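Local coordinates for protein RE68036p (Drosophila melanogaster, PDB 1SQH) that is of unknown function but belongs to the acetyltransferase clan and may act as a glycine N-acyltransferase, at residues 170-181 with 206-217. Residues are numbered along the deposited sequence; the frame is centred on the assembly and turned at random.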
ATOM      1  N   LEU A 170      -0.968   9.974 -26.044  1.00 36.47           N
ATOM      2  CA  LEU A 170      -2.074   9.027 -26.100  1.00 35.90           C
ATOM      3  C   LEU A 170      -2.645   8.869 -27.511  1.00 35.23           C
ATOM      4  O   LEU A 170      -3.052   9.846 -28.139  1.00 33.57           O
ATOM      5  CB  LEU A 170      -3.179   9.507 -25.157  1.00 36.09           C
ATOM      6  CG  LEU A 170      -4.444   8.663 -25.057  1.00 36.76           C
ATOM      7  CD1 LEU A 170      -4.152   7.374 -24.280  1.00 37.19           C
ATOM      8  CD2 LEU A 170      -5.529   9.475 -24.365  1.00 36.02           C
ATOM      9  N   PRO A 171      -2.678   7.634 -28.027  1.00 36.56           N
ATOM     10  CA  PRO A 171      -3.210   7.351 -29.366  1.00 38.93           C
ATOM     11  C   PRO A 171      -4.671   7.799 -29.548  1.00 40.95           C
ATOM     12  O   PRO A 171      -5.495   7.638 -28.640  1.00 41.45           O
ATOM     13  CB  PRO A 171      -3.053   5.838 -29.477  1.00 37.67           C
ATOM     14  CG  PRO A 171      -1.807   5.589 -28.719  1.00 37.61           C
ATOM     15  CD  PRO A 171      -2.018   6.439 -27.476  1.00 38.37           C
ATOM     16  N   SER A 172      -4.975   8.351 -30.725  1.00 41.93           N
ATOM     17  CA  SER A 172      -6.313   8.841 -31.064  1.00 42.12           C
ATOM     18  C   SER A 172      -7.434   7.897 -30.652  1.00 42.32           C
ATOM     19  O   SER A 172      -8.511   8.341 -30.242  1.00 41.43           O
ATOM     20  CB  SER A 172      -6.416   9.096 -32.572  1.00 43.85           C
ATOM     21  OG  SER A 172      -5.575  10.163 -32.979  1.00 46.88           O
ATOM     22  N   GLU A 173      -7.184   6.596 -30.764  1.00 42.10           N
ATOM     23  CA  GLU A 173      -8.196   5.608 -30.410  1.00 43.40           C
ATOM     24  C   GLU A 173      -8.656   5.728 -28.957  1.00 43.08           C
ATOM     25  O   GLU A 173      -9.745   5.264 -28.610  1.00 43.87           O
ATOM     26  CB  GLU A 173      -7.669   4.184 -30.632  1.00 45.51           C
ATOM     27  CG  GLU A 173      -7.011   3.908 -31.988  1.00 47.70           C
ATOM     28  CD  GLU A 173      -5.531   4.281 -32.017  1.00 48.51           C
ATOM     29  OE1 GLU A 173      -5.213   5.478 -32.210  1.00 47.52           O
ATOM     30  OE2 GLU A 173      -4.687   3.368 -31.836  1.00 48.36           O
ATOM     31  N   PHE A 174      -7.844   6.366 -28.115  1.00 42.25           N
ATOM     32  CA  PHE A 174      -8.170   6.482 -26.696  1.00 40.82           C
ATOM     33  C   PHE A 174      -8.287   7.871 -26.072  1.00 40.14           C
ATOM     34  O   PHE A 174      -7.832   8.869 -26.630  1.00 38.59           O
ATOM     35  CB  PHE A 174      -7.139   5.696 -25.901  1.00 40.07           C
ATOM     36  CG  PHE A 174      -6.929   4.307 -26.405  1.00 39.63           C
ATOM     37  CD1 PHE A 174      -7.842   3.300 -26.107  1.00 39.49           C
ATOM     38  CD2 PHE A 174      -5.816   4.003 -27.184  1.00 40.17           C
ATOM     39  CE1 PHE A 174      -7.653   2.003 -26.575  1.00 41.11           C
ATOM     40  CE2 PHE A 174      -5.610   2.714 -27.663  1.00 40.19           C
ATOM     41  CZ  PHE A 174      -6.531   1.708 -27.359  1.00 41.72           C
ATOM     42  N   GLU A 175      -8.896   7.893 -24.887  1.00 40.92           N
ATOM     43  CA  GLU A 175      -9.082   9.097 -24.076  1.00 41.22           C
ATOM     44  C   GLU A 175      -8.659   8.788 -22.634  1.00 40.60           C
ATOM     45  O   GLU A 175      -8.757   7.639 -22.181  1.00 38.70           O
ATOM     46  CB  GLU A 175     -10.546   9.539 -24.071  1.00 43.21           C
ATOM     47  CG  GLU A 175     -10.968  10.389 -25.253  1.00 47.56           C
ATOM     48  CD  GLU A 175     -12.341  11.001 -25.046  1.00 50.13           C
ATOM     49  OE1 GLU A 175     -13.306  10.230 -24.847  1.00 52.66           O
ATOM     50  OE2 GLU A 175     -12.454  12.248 -25.074  1.00 50.46           O
ATOM     51  N   ILE A 176      -8.190   9.805 -21.919  1.00 39.76           N
ATOM     52  CA  ILE A 176      -7.770   9.617 -20.532  1.00 40.38           C
ATOM     53  C   ILE A 176      -8.645  10.451 -19.619  1.00 38.65           C
ATOM     54  O   ILE A 176      -8.995  11.582 -19.958  1.00 38.66           O
ATOM     55  CB  ILE A 176      -6.302  10.061 -20.281  1.00 41.72           C
ATOM     56  CG1 ILE A 176      -6.156  11.569 -20.496  1.00 44.21           C
ATOM     57  CG2 ILE A 176      -5.363   9.301 -21.181  1.00 43.63           C
ATOM     58  CD1 ILE A 176      -6.454  12.047 -21.916  1.00 48.44           C
ATOM     59  N   ARG A 177      -8.993   9.893 -18.464  1.00 36.56           N
ATOM     60  CA  ARG A 177      -9.813  10.599 -17.489  1.00 34.82           C
ATOM     61  C   ARG A 177      -9.643   9.943 -16.132  1.00 34.47           C
ATOM     62  O   ARG A 177      -9.183   8.806 -16.042  1.00 34.42           O
ATOM     63  CB  ARG A 177     -11.290  10.540 -17.882  1.00 32.70           C
ATOM     64  CG  ARG A 177     -11.888   9.145 -17.812  1.00 33.40           C
ATOM     65  CD  ARG A 177     -13.391   9.156 -18.104  1.00 33.02           C
ATOM     66  NE  ARG A 177     -13.958   7.808 -18.136  1.00 34.28           N
ATOM     67  CZ  ARG A 177     -14.180   7.050 -17.064  1.00 35.16           C
ATOM     68  NH1 ARG A 177     -13.892   7.508 -15.851  1.00 33.71           N
ATOM     69  NH2 ARG A 177     -14.662   5.817 -17.210  1.00 32.36           N
ATOM     70  N   ARG A 178      -9.999  10.665 -15.074  1.00 34.01           N
ATOM     71  CA  ARG A 178      -9.924  10.112 -13.729  1.00 32.37           C
ATOM     72  C   ARG A 178     -11.020   9.056 -13.703  1.00 31.50           C
ATOM     73  O   ARG A 178     -12.037   9.185 -14.391  1.00 31.88           O
ATOM     74  CB  ARG A 178     -10.221  11.193 -12.684  1.00 34.10           C
ATOM     75  CG  ARG A 178     -10.144  10.718 -11.237  1.00 35.51           C
ATOM     76  CD  ARG A 178     -10.652  11.789 -10.267  1.00 37.06           C
ATOM     77  NE  ARG A 178     -10.430  11.403  -8.871  1.00 39.94           N
ATOM     78  CZ  ARG A 178     -10.885  12.074  -7.815  1.00 41.84           C
ATOM     79  NH1 ARG A 178     -11.604  13.177  -7.980  1.00 42.40           N
ATOM     80  NH2 ARG A 178     -10.614  11.641  -6.589  1.00 42.09           N
ATOM     81  N   LEU A 179     -10.813   8.000 -12.934  1.00 29.61           N
ATOM     82  CA  LEU A 179     -11.816   6.952 -12.848  1.00 28.71           C
ATOM     83  C   LEU A 179     -13.026   7.487 -12.071  1.00 29.32           C
ATOM     84  O   LEU A 179     -12.943   8.520 -11.399  1.00 25.81           O
ATOM     85  CB  LEU A 179     -11.229   5.735 -12.126  1.00 26.65           C
ATOM     86  CG  LEU A 179     -10.038   5.070 -12.815  1.00 24.53           C
ATOM     87  CD1 LEU A 179      -9.441   4.006 -11.898  1.00 24.73           C
ATOM     88  CD2 LEU A 179     -10.495   4.462 -14.131  1.00 22.54           C
ATOM     89  N   ARG A 180     -14.153   6.795 -12.184  1.00 29.15           N
ATOM     90  CA  ARG A 180     -15.353   7.182 -11.460  1.00 29.25           C
ATOM     91  C   ARG A 180     -15.876   5.918 -10.785  1.00 28.58           C
ATOM     92  O   ARG A 180     -15.466   4.807 -11.140  1.00 25.39           O
ATOM     93  CB  ARG A 180     -16.383   7.789 -12.420  1.00 32.55           C
ATOM     94  CG  ARG A 180     -16.518   7.044 -13.731  1.00 37.80           C
ATOM     95  CD  ARG A 180     -17.335   7.816 -14.764  1.00 40.87           C
ATOM     96  NE  ARG A 180     -16.700   9.066 -15.178  1.00 43.15           N
ATOM     97  CZ  ARG A 180     -16.659   9.493 -16.441  1.00 45.06           C
ATOM     98  NH1 ARG A 180     -17.209   8.765 -17.407  1.00 44.33           N
ATOM     99  NH2 ARG A 180     -16.080  10.649 -16.741  1.00 46.62           N
ATOM    100  N   ALA A 181     -16.757   6.089  -9.804  1.00 27.34           N
ATOM    101  CA  ALA A 181     -17.309   4.972  -9.053  1.00 27.14           C
ATOM    102  C   ALA A 181     -17.693   3.763  -9.895  1.00 27.88           C
ATOM    103  O   ALA A 181     -17.348   2.632  -9.552  1.00 26.97           O
ATOM    104  CB  ALA A 181     -18.507   5.441  -8.232  1.00 28.91           C
ATOM    105  N   VAL A 206     -11.222   5.514  -5.561  1.00 27.20           N
ATOM    106  CA  VAL A 206     -11.532   6.363  -6.700  1.00 28.57           C
ATOM    107  C   VAL A 206     -12.050   7.685  -6.160  1.00 27.82           C
ATOM    108  O   VAL A 206     -11.933   8.719  -6.807  1.00 27.91           O
ATOM    109  CB  VAL A 206     -12.596   5.725  -7.632  1.00 29.06           C
ATOM    110  CG1 VAL A 206     -13.840   5.398  -6.848  1.00 32.53           C
ATOM    111  CG2 VAL A 206     -12.936   6.684  -8.773  1.00 29.16           C
ATOM    112  N   ARG A 207     -12.590   7.653  -4.948  1.00 28.52           N
ATOM    113  CA  ARG A 207     -13.132   8.863  -4.347  1.00 30.04           C
ATOM    114  C   ARG A 207     -12.097   9.781  -3.696  1.00 29.20           C
ATOM    115  O   ARG A 207     -12.075  10.990  -3.964  1.00 28.11           O
ATOM    116  CB  ARG A 207     -14.204   8.511  -3.308  1.00 31.68           C
ATOM    117  CG  ARG A 207     -14.828   9.737  -2.659  1.00 35.00           C
ATOM    118  CD  ARG A 207     -15.884   9.387  -1.628  1.00 37.37           C
ATOM    119  NE  ARG A 207     -16.407  10.602  -1.006  1.00 41.15           N
ATOM    120  CZ  ARG A 207     -17.255  10.621   0.018  1.00 40.68           C
ATOM    121  NH1 ARG A 207     -17.684   9.483   0.549  1.00 42.00           N
ATOM    122  NH2 ARG A 207     -17.676  11.779   0.506  1.00 39.52           N
ATOM    123  N   PHE A 208     -11.242   9.205  -2.851  1.00 28.17           N
ATOM    124  CA  PHE A 208     -10.236   9.979  -2.127  1.00 25.43           C
ATOM    125  C   PHE A 208      -8.801   9.965  -2.638  1.00 24.85           C
ATOM    126  O   PHE A 208      -7.970  10.763  -2.182  1.00 25.70           O
ATOM    127  CB  PHE A 208     -10.269   9.562  -0.666  1.00 25.43           C
ATOM    128  CG  PHE A 208     -11.504  10.012   0.037  1.00 27.62           C
ATOM    129  CD1 PHE A 208     -11.688  11.361   0.333  1.00 27.13           C
ATOM    130  CD2 PHE A 208     -12.514   9.112   0.350  1.00 26.80           C
ATOM    131  CE1 PHE A 208     -12.864  11.806   0.934  1.00 26.31           C
ATOM    132  CE2 PHE A 208     -13.694   9.550   0.950  1.00 26.56           C
ATOM    133  CZ  PHE A 208     -13.866  10.898   1.239  1.00 26.91           C
ATOM    134  N   ASN A 209      -8.502   9.072  -3.575  1.00 21.15           N
ATOM    135  CA  ASN A 209      -7.156   8.986  -4.135  1.00 21.00           C
ATOM    136  C   ASN A 209      -7.182   9.376  -5.609  1.00 21.14           C
ATOM    137  O   ASN A 209      -8.256   9.477  -6.216  1.00 17.86           O
ATOM    138  CB  ASN A 209      -6.623   7.550  -3.989  1.00 22.39           C
ATOM    139  CG  ASN A 209      -5.463   7.447  -2.998  1.00 22.71           C
ATOM    140  OD1 ASN A 209      -5.289   8.308  -2.130  1.00 22.01           O
ATOM    141  ND2 ASN A 209      -4.673   6.387  -3.123  1.00 19.60           N
ATOM    142  N   LYS A 210      -6.009   9.609  -6.190  1.00 22.02           N
ATOM    143  CA  LYS A 210      -5.959   9.928  -7.616  1.00 23.66           C
ATOM    144  C   LYS A 210      -6.026   8.606  -8.388  1.00 23.77           C
ATOM    145  O   LYS A 210      -5.649   7.552  -7.866  1.00 21.41           O
ATOM    146  CB  LYS A 210      -4.666  10.674  -7.978  1.00 24.90           C
ATOM    147  CG  LYS A 210      -4.579  12.086  -7.413  1.00 26.83           C
ATOM    148  CD  LYS A 210      -3.298  12.779  -7.866  1.00 29.24           C
ATOM    149  CE  LYS A 210      -3.060  14.103  -7.134  1.00 29.84           C
ATOM    150  NZ  LYS A 210      -3.944  15.211  -7.584  1.00 33.55           N
ATOM    151  N   SER A 211      -6.532   8.668  -9.617  1.00 24.23           N
ATOM    152  CA  SER A 211      -6.642   7.492 -10.472  1.00 24.75           C
ATOM    153  C   SER A 211      -6.651   7.937 -11.934  1.00 25.48           C
ATOM    154  O   SER A 211      -6.856   9.117 -12.229  1.00 26.62           O
ATOM    155  CB  SER A 211      -7.923   6.725 -10.157  1.00 21.76           C
ATOM    156  OG  SER A 211      -9.059   7.511 -10.454  1.00 21.94           O
ATOM    157  N   LEU A 212      -6.403   7.002 -12.846  1.00 25.46           N
ATOM    158  CA  LEU A 212      -6.401   7.317 -14.268  1.00 25.35           C
ATOM    159  C   LEU A 212      -6.898   6.142 -15.087  1.00 26.01           C
ATOM    160  O   LEU A 212      -6.498   5.001 -14.863  1.00 26.74           O
ATOM    161  CB  LEU A 212      -4.997   7.711 -14.738  1.00 22.81           C
ATOM    162  CG  LEU A 212      -4.495   9.124 -14.431  1.00 23.13           C
ATOM    163  CD1 LEU A 212      -3.134   9.351 -15.096  1.00 20.56           C
ATOM    164  CD2 LEU A 212      -5.489  10.145 -14.954  1.00 21.25           C
ATOM    165  N   GLY A 213      -7.776   6.427 -16.038  1.00 27.40           N
ATOM    166  CA  GLY A 213      -8.299   5.372 -16.878  1.00 28.19           C
ATOM    167  C   GLY A 213      -8.169   5.718 -18.346  1.00 29.15           C
ATOM    168  O   GLY A 213      -8.185   6.894 -18.725  1.00 29.48           O
ATOM    169  N   ILE A 214      -8.019   4.685 -19.168  1.00 30.01           N
ATOM    170  CA  ILE A 214      -7.910   4.836 -20.615  1.00 31.82           C
ATOM    171  C   ILE A 214      -9.176   4.241 -21.261  1.00 34.31           C
ATOM    172  O   ILE A 214      -9.453   3.037 -21.128  1.00 33.19           O
ATOM    173  CB  ILE A 214      -6.683   4.066 -21.182  1.00 31.21           C
ATOM    174  CG1 ILE A 214      -5.383   4.569 -20.551  1.00 31.34           C
ATOM    175  CG2 ILE A 214      -6.607   4.252 -22.689  1.00 31.06           C
ATOM    176  CD1 ILE A 214      -4.973   5.960 -20.991  1.00 30.09           C
ATOM    177  N   CYS A 215      -9.942   5.072 -21.959  1.00 36.62           N
ATOM    178  CA  CYS A 215     -11.148   4.587 -22.618  1.00 41.98           C
ATOM    179  C   CYS A 215     -11.112   4.836 -24.120  1.00 44.39           C
ATOM    180  O   CYS A 215     -10.504   5.804 -24.581  1.00 44.48           O
ATOM    181  CB  CYS A 215     -12.387   5.255 -22.027  1.00 43.62           C
ATOM    182  SG  CYS A 215     -12.688   4.845 -20.302  1.00 46.74           S
ATOM    183  N   ARG A 216     -11.765   3.960 -24.879  1.00 47.49           N
ATOM    184  CA  ARG A 216     -11.813   4.102 -26.329  1.00 50.57           C
ATOM    185  C   ARG A 216     -12.710   5.297 -26.633  1.00 51.74           C
ATOM    186  O   ARG A 216     -13.794   5.425 -26.062  1.00 52.48           O
ATOM    187  CB  ARG A 216     -12.398   2.846 -26.985  1.00 51.08           C
ATOM    188  CG  ARG A 216     -11.870   1.534 -26.428  1.00 54.27           C
ATOM    189  CD  ARG A 216     -12.010   0.395 -27.434  1.00 57.20           C
ATOM    190  NE  ARG A 216     -10.896   0.374 -28.385  1.00 59.65           N
ATOM    191  CZ  ARG A 216     -10.839  -0.397 -29.467  1.00 60.48           C
ATOM    192  NH1 ARG A 216     -11.840  -1.223 -29.753  1.00 60.61           N
ATOM    193  NH2 ARG A 216      -9.772  -0.347 -30.263  1.00 60.50           N
ATOM    194  N   SER A 217     -12.261   6.179 -27.519  1.00 52.35           N
ATOM    195  CA  SER A 217     -13.062   7.341 -27.869  1.00 53.26           C
ATOM    196  C   SER A 217     -14.435   6.915 -28.387  1.00 54.12           C
ATOM    197  O   SER A 217     -15.432   7.609 -28.178  1.00 54.47           O
ATOM    198  CB  SER A 217     -12.337   8.177 -28.916  1.00 53.36           C
ATOM    199  OG  SER A 217     -11.119   8.659 -28.385  1.00 54.23           O
TER
HETATM  200  O   HOH W   1      -9.722   8.831  -8.120  1.00 31.10           O
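Glu175 and Cys215 exchange both backbone N-H groups for each other's carbonyls, and Arg177 and Gly213 do the same at the next hydrogen-bonded pair, beyond Ile176 and Ile214, with Gly213 N 2.8 Å from Arg177 O. These four bonds join edge strand 174-177 antiparallel to strand 211-216 in the four-stranded antiparallel sheet, three of whose strands belong to the FR47-like sequence. The turn from Pro171 to Phe174, which leads into the edge strand, offers two more acceptors: Ser217 N gives a bond of 2.9 Å to Glu173 O, from above the carbonyl plane, and Ser217 OG a longer one to Ser172 O.

Beyond the paired strands, side chains take over. Ser211 OG accepts the N-H of Leu179 at 3.1 Å and donates to a bound water 2.8 Å away. That water also accepts from Arg178 NE and donates to Val206 O and Asn209 O, so its four partners are all protein atoms. Arg178 reaches there fully extended, CG trans to the backbone nitrogen (chi1 -179°); its NH2 bonds Asn209 O at 3.2 Å, near the guanidinium plane, and Arg207 O only weakly. Arg177 NH1 bonds to Arg178 O and forms a salt bridge with Asp183.

Ile214 CD1 presses on Ile176 CG2 at a tight 3.4 Å and meets Leu170 CD1, while its CG2 abuts Phe174 CB; Leu179 sets CD2 against Gly213 CA and CB 3.9 Å from Val206 CG2. Backbone bonds thus set the strand pairing, while Arg178, the water and Ser211 OG satisfy polar groups at the helix-strand junction beside packed Leu179 and Val206.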